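Long-range contacts in beta-N-acetylhexosaminidase (Thermotoga neapolitana, PDB 5C0Q), which probably removes terminal non-reducing N-acetyl-D-hexosamine residues from N-acetyl-beta-D-hexosaminides by hydrolysis, as a zinc-binding member of glycoside hydrolase family 3: residues B[117-122]-B[132-137]; B[160-165]-B[189-194]; B[181-186]-B[214-219]. One frame throughout, in Å; residues are numbered along the deposited sequence.

Contact 1: residues B[117-122]-B[132-137]; sequences DLLSEK and FGSDPE. With ZN (zinc ion), chain O.
Leu119 N donates to Gly133 O at 2.9 Å, with the N-H pointing almost straight at the oxygen (177°) but reaching it from above the carbonyl plane. The next residue bonds in the opposite direction: Ser134 OG donates to Leu119 O at 3.2 Å, again from above that carbonyl plane. Ser134 holds its OG beside its own backbone N (chi1 -55°), which lets the short side chain reach across to the other segment. The two bonds grip both backbone polar atoms of Leu119. Its CB lies against the Gly133 carbonyl, while the side chain runs on to Leu82 of helix 81-85 and to Phe434 of the second subunit.

Leu118 handles the apolar half. Its CD2 lies 4.0 Å from Pro136 CA, and its CD1 meets Pro136 CG at 4.2 Å, so the branched end sits alongside the first turn of helix 136-153. Asp135 N-caps that helix: its OD1 accepts from Glu137 N at 2.9 Å. Asp117 turns the other way, and its OD2 binds zinc at 2.0 Å. This is a loop of the TIM-barrel-like domain, closed after strand 110-111, with a zinc ligand at its root and a capped helix at its exit.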
loop_
_atom_site.group_PDB
_atom_site.type_symbol
_atom_site.label_atom_id
_atom_site.label_comp_id
_atom_site.label_asym_id
_atom_site.label_seq_id
_atom_site.Cartn_x
_atom_site.Cartn_y
_atom_site.Cartn_z
ATOM N N ASP B 117 12.607 4.331 23.008
ATOM C CA ASP B 117 12.257 5.028 24.204
ATOM C C ASP B 117 11.378 4.176 25.100
ATOM O O ASP B 117 10.594 3.401 24.621
ATOM C CB ASP B 117 11.557 6.310 23.827
ATOM C CG ASP B 117 12.415 7.175 22.980
ATOM O OD1 ASP B 117 13.473 7.588 23.485
ATOM O OD2 ASP B 117 12.037 7.447 21.808
ATOM N N LEU B 118 11.561 4.270 26.406
ATOM C CA LEU B 118 10.789 3.483 27.333
ATOM C C LEU B 118 9.466 4.145 27.596
ATOM O O LEU B 118 9.330 5.319 27.430
ATOM C CB LEU B 118 11.549 3.263 28.635
ATOM C CG LEU B 118 12.969 2.730 28.560
ATOM C CD1 LEU B 118 13.570 2.691 29.951
ATOM C CD2 LEU B 118 12.971 1.353 28.002
ATOM N N LEU B 119 8.460 3.368 27.910
ATOM C CA LEU B 119 7.205 3.923 28.332
ATOM C C LEU B 119 7.281 4.246 29.833
ATOM O O LEU B 119 7.643 3.385 30.625
ATOM C CB LEU B 119 6.075 2.946 28.058
ATOM C CG LEU B 119 4.685 3.375 28.504
ATOM C CD1 LEU B 119 4.194 4.535 27.674
ATOM C CD2 LEU B 119 3.743 2.206 28.471
ATOM N N SER B 120 6.979 5.472 30.225
ATOM C CA SER B 120 6.796 5.774 31.655
ATOM C C SER B 120 5.427 6.371 31.834
ATOM O O SER B 120 4.781 6.708 30.856
ATOM C CB SER B 120 7.857 6.741 32.204
ATOM O OG SER B 120 7.695 8.040 31.655
ATOM N N GLU B 121 5.023 6.602 33.074
ATOM C CA GLU B 121 3.693 7.150 33.326
ATOM C C GLU B 121 3.653 8.663 33.142
ATOM O O GLU B 121 2.600 9.209 32.815
ATOM C CB GLU B 121 3.225 6.818 34.731
ATOM C CG GLU B 121 2.428 5.557 34.847
ATOM C CD GLU B 121 1.669 5.490 36.157
ATOM O OE1 GLU B 121 2.307 5.594 37.231
ATOM O OE2 GLU B 121 0.426 5.367 36.106
ATOM N N LYS B 122 4.792 9.330 33.337
ATOM C CA LYS B 122 4.946 10.745 32.976
ATOM C C LYS B 122 4.673 10.987 31.487
ATOM O O LYS B 122 3.849 11.842 31.136
ATOM C CB LYS B 122 6.345 11.236 33.327
ATOM C CG LYS B 122 6.795 10.807 34.695
ATOM C CD LYS B 122 8.181 11.321 35.026
ATOM C CE LYS B 122 9.266 10.365 34.520
ATOM N NZ LYS B 122 9.229 8.964 35.050
ATOM N N PHE B 132 7.637 0.156 22.838
ATOM C CA PHE B 132 7.399 -1.244 23.107
ATOM C C PHE B 132 7.009 -1.597 24.542
ATOM O O PHE B 132 6.437 -2.631 24.761
ATOM C CB PHE B 132 8.642 -2.052 22.773
ATOM C CG PHE B 132 8.921 -2.205 21.314
ATOM C CD1 PHE B 132 8.052 -2.919 20.490
ATOM C CD2 PHE B 132 10.108 -1.738 20.779
ATOM C CE1 PHE B 132 8.335 -3.126 19.179
ATOM C CE2 PHE B 132 10.376 -1.933 19.470
ATOM C CZ PHE B 132 9.486 -2.645 18.664
ATOM N N GLY B 133 7.349 -0.760 25.521
ATOM C CA GLY B 133 7.043 -1.033 26.920
ATOM C C GLY B 133 7.903 -0.322 27.970
ATOM O O GLY B 133 8.762 0.472 27.642
ATOM N N SER B 134 7.672 -0.640 29.240
ATOM C CA SER B 134 8.430 -0.091 30.373
ATOM C C SER B 134 9.660 -0.868 30.654
ATOM O O SER B 134 10.674 -0.330 31.008
ATOM C CB SER B 134 7.598 -0.090 31.659
ATOM O OG SER B 134 6.388 0.591 31.494
ATOM N N ASP B 135 9.541 -2.168 30.530
ATOM C CA ASP B 135 10.625 -3.045 30.883
ATOM C C ASP B 135 11.749 -2.887 29.855
ATOM O O ASP B 135 11.564 -3.143 28.665
ATOM C CB ASP B 135 10.116 -4.482 30.978
ATOM C CG ASP B 135 11.171 -5.437 31.410
ATOM O OD1 ASP B 135 12.335 -5.076 31.346
ATOM O OD2 ASP B 135 10.861 -6.567 31.803
ATOM N N PRO B 136 12.913 -2.436 30.317
ATOM C CA PRO B 136 14.016 -2.198 29.390
ATOM C C PRO B 136 14.410 -3.440 28.613
ATOM O O PRO B 136 14.843 -3.287 27.486
ATOM C CB PRO B 136 15.139 -1.729 30.313
ATOM C CG PRO B 136 14.412 -1.154 31.521
ATOM C CD PRO B 136 13.256 -2.036 31.701
ATOM N N GLU B 137 14.249 -4.613 29.210
ATOM C CA GLU B 137 14.560 -5.879 28.560
ATOM C C GLU B 137 13.603 -6.225 27.427
ATOM O O GLU B 137 14.012 -6.758 26.430
ATOM C CB GLU B 137 14.581 -7.040 29.575
ATOM C CG GLU B 137 15.942 -7.576 29.810
ATOM C CD GLU B 137 16.635 -8.062 28.511
ATOM O OE1 GLU B 137 16.014 -8.769 27.678
ATOM O OE2 GLU B 137 17.799 -7.661 28.306
HETATM ZN ZN ZN O . 11.546 9.221 20.949
#

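Contact 2: residues B[160-165]-B[189-194]; sequences KHFPGH and EDLLPF. With ZN (zinc ion), chain O.
The zinc ion is the gripped centre here: His161 ND1 binds it at 1.9 Å and His165 NE2 at 2.1 Å, with Asp117 OD2 as a third ligand. The two imidazoles thus use different nitrogens. His165 has its CG wedged between its backbone N and carbonyl carbon (chi1 65°), and its ring has His161 O in plane at one edge. Two cis peptides, before His161 and before Pro163, bend the chain sharply, and Gly164 N donates to His161 O to close the turn.

On the other side of this turn the packing is apolar. Phe162 and Phe194 form a T-shaped pair, the edge of Phe162 toward the face of Phe194, with centroids 5.7 Å apart and planes at 85°. Phe194 also runs its CZ up to the backbone, 3.7 Å from Phe162 N, while its CE1 lies near Gly164 N. Pro163 CB sits over the centre of one face of the Phe162 ring, and Leu191 CD2 touches both members of this stacked pair, 3.4 Å from Phe162 CE2 and 3.6 Å from Pro163 CB, so ring, proline and leucine form one tight cluster. Asp190 CB lies 3.5 Å from Pro163 O and close against Gly164 CA; its carboxylate is engaged by Lys167 in a salt bridge.

Segment 160-165 takes in the end of barrel strand 156-162 and the loop after it, flanked by strand 205-208, to which Phe162 is hydrogen-bonded through Met207, and by the Pro114-Leu116 stretch, which bonds to Lys160. Helix 191-198 covers it through Phe194 and Leu191, helix 225-235 packs against Phe162 from Val231 and Leu232, and Val139 and Ala140 of helix 136-153 pack on Pro193 of helix 191-198.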
loop_
_atom_site.group_PDB
_atom_site.type_symbol
_atom_site.label_atom_id
_atom_site.label_comp_id
_atom_site.label_asym_id
_atom_site.label_seq_id
_atom_site.Cartn_x
_atom_site.Cartn_y
_atom_site.Cartn_z
ATOM N N LYS B 160 15.870 5.483 17.531
ATOM C CA LYS B 160 15.613 6.815 18.037
ATOM C C LYS B 160 14.899 6.738 19.403
ATOM O O LYS B 160 14.390 5.685 19.760
ATOM C CB LYS B 160 14.807 7.622 16.998
ATOM C CG LYS B 160 13.472 7.053 16.648
ATOM C CD LYS B 160 12.887 7.702 15.379
ATOM C CE LYS B 160 11.427 7.372 15.247
ATOM N NZ LYS B 160 10.756 8.067 14.135
ATOM N N HIS B 161 14.980 7.782 20.223
ATOM C CA HIS B 161 15.923 8.892 20.071
ATOM C C HIS B 161 16.974 8.832 21.183
ATOM O O HIS B 161 16.637 8.950 22.351
ATOM C CB HIS B 161 15.230 10.245 20.144
ATOM C CG HIS B 161 14.019 10.370 19.277
ATOM N ND1 HIS B 161 12.790 9.875 19.640
ATOM C CD2 HIS B 161 13.850 10.949 18.068
ATOM C CE1 HIS B 161 11.917 10.146 18.692
ATOM N NE2 HIS B 161 12.539 10.790 17.726
ATOM N N PHE B 162 18.242 8.705 20.811
ATOM C CA PHE B 162 19.312 8.522 21.768
ATOM C C PHE B 162 19.463 9.754 22.703
ATOM O O PHE B 162 19.476 10.895 22.251
ATOM C CB PHE B 162 20.592 8.246 21.007
ATOM C CG PHE B 162 21.810 8.129 21.875
ATOM C CD1 PHE B 162 22.544 9.250 22.229
ATOM C CD2 PHE B 162 22.241 6.905 22.316
ATOM C CE1 PHE B 162 23.644 9.144 23.026
ATOM C CE2 PHE B 162 23.343 6.817 23.103
ATOM C CZ PHE B 162 24.045 7.931 23.460
ATOM N N PRO B 163 19.624 9.527 24.001
ATOM C CA PRO B 163 19.767 8.282 24.748
ATOM C C PRO B 163 18.477 7.743 25.351
ATOM O O PRO B 163 18.526 6.948 26.271
ATOM C CB PRO B 163 20.749 8.682 25.845
ATOM C CG PRO B 163 20.361 10.081 26.140
ATOM C CD PRO B 163 19.936 10.691 24.848
ATOM N N GLY B 164 17.334 8.179 24.857
ATOM C CA GLY B 164 16.073 7.683 25.358
ATOM C C GLY B 164 15.428 8.771 26.145
ATOM O O GLY B 164 16.071 9.394 26.965
ATOM N N HIS B 165 14.161 9.026 25.910
ATOM C CA HIS B 165 13.554 10.166 26.551
ATOM C C HIS B 165 12.132 9.874 26.902
ATOM O O HIS B 165 11.323 10.765 26.933
ATOM C CB HIS B 165 13.649 11.379 25.653
ATOM C CG HIS B 165 12.863 11.229 24.393
ATOM N ND1 HIS B 165 11.572 11.691 24.258
ATOM C CD2 HIS B 165 13.132 10.537 23.264
ATOM C CE1 HIS B 165 11.112 11.354 23.072
ATOM N NE2 HIS B 165 12.028 10.632 22.457
ATOM N N GLU B 189 18.941 1.524 32.067
ATOM C CA GLU B 189 17.588 1.450 31.554
ATOM C C GLU B 189 17.392 1.957 30.127
ATOM O O GLU B 189 17.285 1.174 29.183
ATOM C CB GLU B 189 16.672 2.205 32.488
ATOM C CG GLU B 189 16.678 1.560 33.854
ATOM C CD GLU B 189 15.858 2.299 34.857
ATOM O OE1 GLU B 189 15.204 3.284 34.476
ATOM O OE2 GLU B 189 15.852 1.890 36.033
ATOM N N ASP B 190 17.324 3.268 29.987
ATOM C CA ASP B 190 16.952 3.870 28.729
ATOM C C ASP B 190 17.968 3.482 27.665
ATOM O O ASP B 190 17.632 3.302 26.502
ATOM C CB ASP B 190 16.852 5.369 28.911
ATOM C CG ASP B 190 15.933 5.729 30.064
ATOM O OD1 ASP B 190 16.276 5.365 31.217
ATOM O OD2 ASP B 190 14.897 6.384 29.869
ATOM N N LEU B 191 19.215 3.318 28.071
ATOM C CA LEU B 191 20.261 3.006 27.127
ATOM C C LEU B 191 20.351 1.529 26.859
ATOM O O LEU B 191 21.041 1.137 25.938
ATOM C CB LEU B 191 21.614 3.549 27.596
ATOM C CG LEU B 191 21.889 5.019 27.312
ATOM C CD1 LEU B 191 23.166 5.430 27.949
ATOM C CD2 LEU B 191 21.977 5.280 25.821
ATOM N N LEU B 192 19.683 0.709 27.666
ATOM C CA LEU B 192 19.788 -0.734 27.488
ATOM C C LEU B 192 19.394 -1.210 26.055
ATOM O O LEU B 192 20.132 -1.978 25.469
ATOM C CB LEU B 192 18.961 -1.492 28.532
ATOM C CG LEU B 192 19.030 -3.034 28.480
ATOM C CD1 LEU B 192 20.451 -3.526 28.713
ATOM C CD2 LEU B 192 18.086 -3.696 29.450
ATOM N N PRO B 193 18.264 -0.751 25.485
ATOM C CA PRO B 193 17.993 -1.249 24.136
ATOM C C PRO B 193 18.946 -0.695 23.096
ATOM O O PRO B 193 19.263 -1.407 22.162
ATOM C CB PRO B 193 16.546 -0.806 23.866
ATOM C CG PRO B 193 16.244 0.185 24.834
ATOM C CD PRO B 193 17.107 -0.015 26.022
ATOM N N PHE B 194 19.440 0.524 23.266
ATOM C CA PHE B 194 20.486 1.019 22.368
ATOM C C PHE B 194 21.752 0.152 22.451
ATOM O O PHE B 194 22.363 -0.158 21.440
ATOM C CB PHE B 194 20.811 2.494 22.649
ATOM C CG PHE B 194 19.670 3.432 22.373
ATOM C CD1 PHE B 194 18.689 3.646 23.316
ATOM C CD2 PHE B 194 19.585 4.103 21.173
ATOM C CE1 PHE B 194 17.628 4.509 23.043
ATOM C CE2 PHE B 194 18.537 4.961 20.899
ATOM C CZ PHE B 194 17.562 5.174 21.836
HETATM ZN ZN ZN O . 11.546 9.221 20.949
#

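Contact 3: residues B[181-186]-B[214-219]; sequences ASFEEL and PAVDDL
The start of helix 183-188 faces an irregular loop, with Ser182 and Ala215 the nearest pair at 5.4 Å between CA atoms and Phe183 and Val216 next at 6.3 Å. Both pieces belong to the outer part of the TIM-barrel-like domain: the helix follows strand 156-162, and the loop leads from strand 205-208 to helix 225-235. Across the gap the contact is small and made by van der Waals packing.

Ala215 points its methyl at the turn before the helix, with CB 3.5 Å from Ala181 O and also against Ser182 CA. The serine is turned the other way and serves the helix instead: Ser182 OG accepts from Glu185 N at 3.3 Å, the N-cap bond, and Ser182 O takes Leu186 N as the first turn closes.

Val216 carries the apolar part through a single branch. Its CG1 stands anti to the backbone N (chi1 172°), which leaves CG2 beside that N and facing the first turn of the helix. With CG anti to its backbone N (chi1 -175°), Phe183 carries its ring to Val231 and Lys235 of helix 225-235, and Val216 CG2 lies at the ring's edge, near its plane. Leu186, one turn further along, is also covered by Tyr213. The methyl Val216 CG2 bridges both helix residues, lying 3.9 Å from Phe183 CB and 4.2 Å from Leu186 CD1.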
loop_
_atom_site.group_PDB
_atom_site.type_symbol
_atom_site.label_atom_id
_atom_site.label_comp_id
_atom_site.label_asym_id
_atom_site.label_seq_id
_atom_site.Cartn_x
_atom_site.Cartn_y
_atom_site.Cartn_z
ATOM N N ALA B 181 17.013 11.739 35.267
ATOM C CA ALA B 181 17.733 10.544 35.655
ATOM C C ALA B 181 19.242 10.712 35.740
ATOM O O ALA B 181 19.832 11.453 34.981
ATOM C CB ALA B 181 17.388 9.409 34.658
ATOM N N SER B 182 19.859 9.983 36.654
ATOM C CA SER B 182 21.319 9.956 36.757
ATOM C C SER B 182 21.865 9.144 35.611
ATOM O O SER B 182 21.130 8.375 35.000
ATOM C CB SER B 182 21.797 9.352 38.076
ATOM O OG SER B 182 21.702 7.931 38.085
ATOM N N PHE B 183 23.149 9.294 35.332
ATOM C CA PHE B 183 23.752 8.514 34.290
ATOM C C PHE B 183 23.682 7.011 34.527
ATOM O O PHE B 183 23.479 6.249 33.585
ATOM C CB PHE B 183 25.208 8.902 34.046
ATOM C CG PHE B 183 25.781 8.169 32.894
ATOM C CD1 PHE B 183 25.308 8.428 31.609
ATOM C CD2 PHE B 183 26.717 7.191 33.068
ATOM C CE1 PHE B 183 25.765 7.760 30.550
ATOM C CE2 PHE B 183 27.184 6.505 31.984
ATOM C CZ PHE B 183 26.700 6.787 30.730
ATOM N N GLU B 184 23.803 6.581 35.773
ATOM C CA GLU B 184 23.750 5.155 36.060
ATOM C C GLU B 184 22.351 4.608 35.754
ATOM O O GLU B 184 22.213 3.470 35.334
ATOM C CB GLU B 184 24.192 4.841 37.512
ATOM C CG GLU B 184 23.235 5.216 38.633
ATOM C CD GLU B 184 22.111 4.208 38.876
ATOM O OE1 GLU B 184 22.232 3.014 38.492
ATOM O OE2 GLU B 184 21.079 4.630 39.453
ATOM N N GLU B 185 21.324 5.414 35.989
ATOM C CA GLU B 185 19.949 5.028 35.670
ATOM C C GLU B 185 19.713 4.949 34.134
ATOM O O GLU B 185 19.212 3.972 33.660
ATOM C CB GLU B 185 18.986 5.999 36.339
ATOM C CG GLU B 185 17.526 5.561 36.330
ATOM C CD GLU B 185 16.580 6.570 36.962
ATOM O OE1 GLU B 185 17.035 7.597 37.497
ATOM O OE2 GLU B 185 15.370 6.340 36.937
ATOM N N LEU B 186 20.159 5.949 33.384
ATOM C CA LEU B 186 20.107 5.933 31.940
ATOM C C LEU B 186 20.777 4.684 31.353
ATOM O O LEU B 186 20.247 4.034 30.432
ATOM C CB LEU B 186 20.794 7.172 31.381
ATOM C CG LEU B 186 20.041 8.472 31.568
ATOM C CD1 LEU B 186 20.874 9.654 31.082
ATOM C CD2 LEU B 186 18.705 8.433 30.859
ATOM N N PRO B 214 20.037 17.074 32.754
ATOM C CA PRO B 214 20.782 17.917 33.708
ATOM C C PRO B 214 21.647 17.190 34.766
ATOM O O PRO B 214 22.538 17.815 35.282
ATOM C CB PRO B 214 19.670 18.705 34.402
ATOM C CG PRO B 214 18.535 18.616 33.519
ATOM C CD PRO B 214 18.595 17.302 32.868
ATOM N N ALA B 215 21.361 15.951 35.137
ATOM C CA ALA B 215 22.236 15.199 36.019
ATOM C C ALA B 215 23.486 14.771 35.263
ATOM O O ALA B 215 24.389 14.180 35.848
ATOM C CB ALA B 215 21.531 13.995 36.618
ATOM N N VAL B 216 23.535 15.037 33.962
ATOM C CA VAL B 216 24.657 14.619 33.119
ATOM C C VAL B 216 25.337 15.752 32.376
ATOM O O VAL B 216 26.554 15.799 32.338
ATOM C CB VAL B 216 24.203 13.552 32.074
ATOM C CG1 VAL B 216 25.280 13.242 31.072
ATOM C CG2 VAL B 216 23.725 12.308 32.751
ATOM N N ASP B 217 24.569 16.682 31.812
ATOM C CA ASP B 217 25.137 17.738 30.978
ATOM C C ASP B 217 24.144 18.864 30.744
ATOM O O ASP B 217 22.971 18.679 30.880
ATOM C CB ASP B 217 25.565 17.188 29.619
ATOM C CG ASP B 217 26.354 18.182 28.828
ATOM O OD1 ASP B 217 26.953 19.071 29.464
ATOM O OD2 ASP B 217 26.285 18.180 27.581
ATOM N N ASP B 218 24.592 20.046 30.379
ATOM C CA ASP B 218 23.638 21.130 30.210
ATOM C C ASP B 218 22.953 21.145 28.865
ATOM O O ASP B 218 21.876 21.692 28.726
ATOM C CB ASP B 218 24.322 22.464 30.460
ATOM C CG ASP B 218 24.607 22.676 31.907
ATOM O OD1 ASP B 218 24.092 21.878 32.719
ATOM O OD2 ASP B 218 25.363 23.601 32.253
ATOM N N LEU B 219 23.592 20.559 27.874
ATOM C CA LEU B 219 23.077 20.601 26.522
ATOM C C LEU B 219 22.088 19.495 26.186
ATOM O O LEU B 219 22.133 18.426 26.763
ATOM C CB LEU B 219 24.250 20.564 25.538
ATOM C CG LEU B 219 25.047 21.859 25.639
ATOM C CD1 LEU B 219 26.364 21.763 24.944
ATOM C CD2 LEU B 219 24.244 22.980 25.053
#

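In the fold
From the N terminus, contact 1 comes first, closing a loop of nine residues within the connection from strand 110-111 to helix 136-153. It is complete before contact 2 opens at the end of strand 156-162. Contacts 2 and 3 cross: segment 181-186 lies inside the span that contact 2 closes, and its partner 214-219 comes after helix 191-198. Contacts 1 and 2 share a zinc ion, and Asp117 OD1 probably accepts from His165 N at 2.9 Å. Contact 3 joins contact 2 where Leu191 N probably donates to Leu186 O, linking successive helices, but does not touch contact 1. Together the three tie consecutive strand-to-helix connections on one side of the barrel.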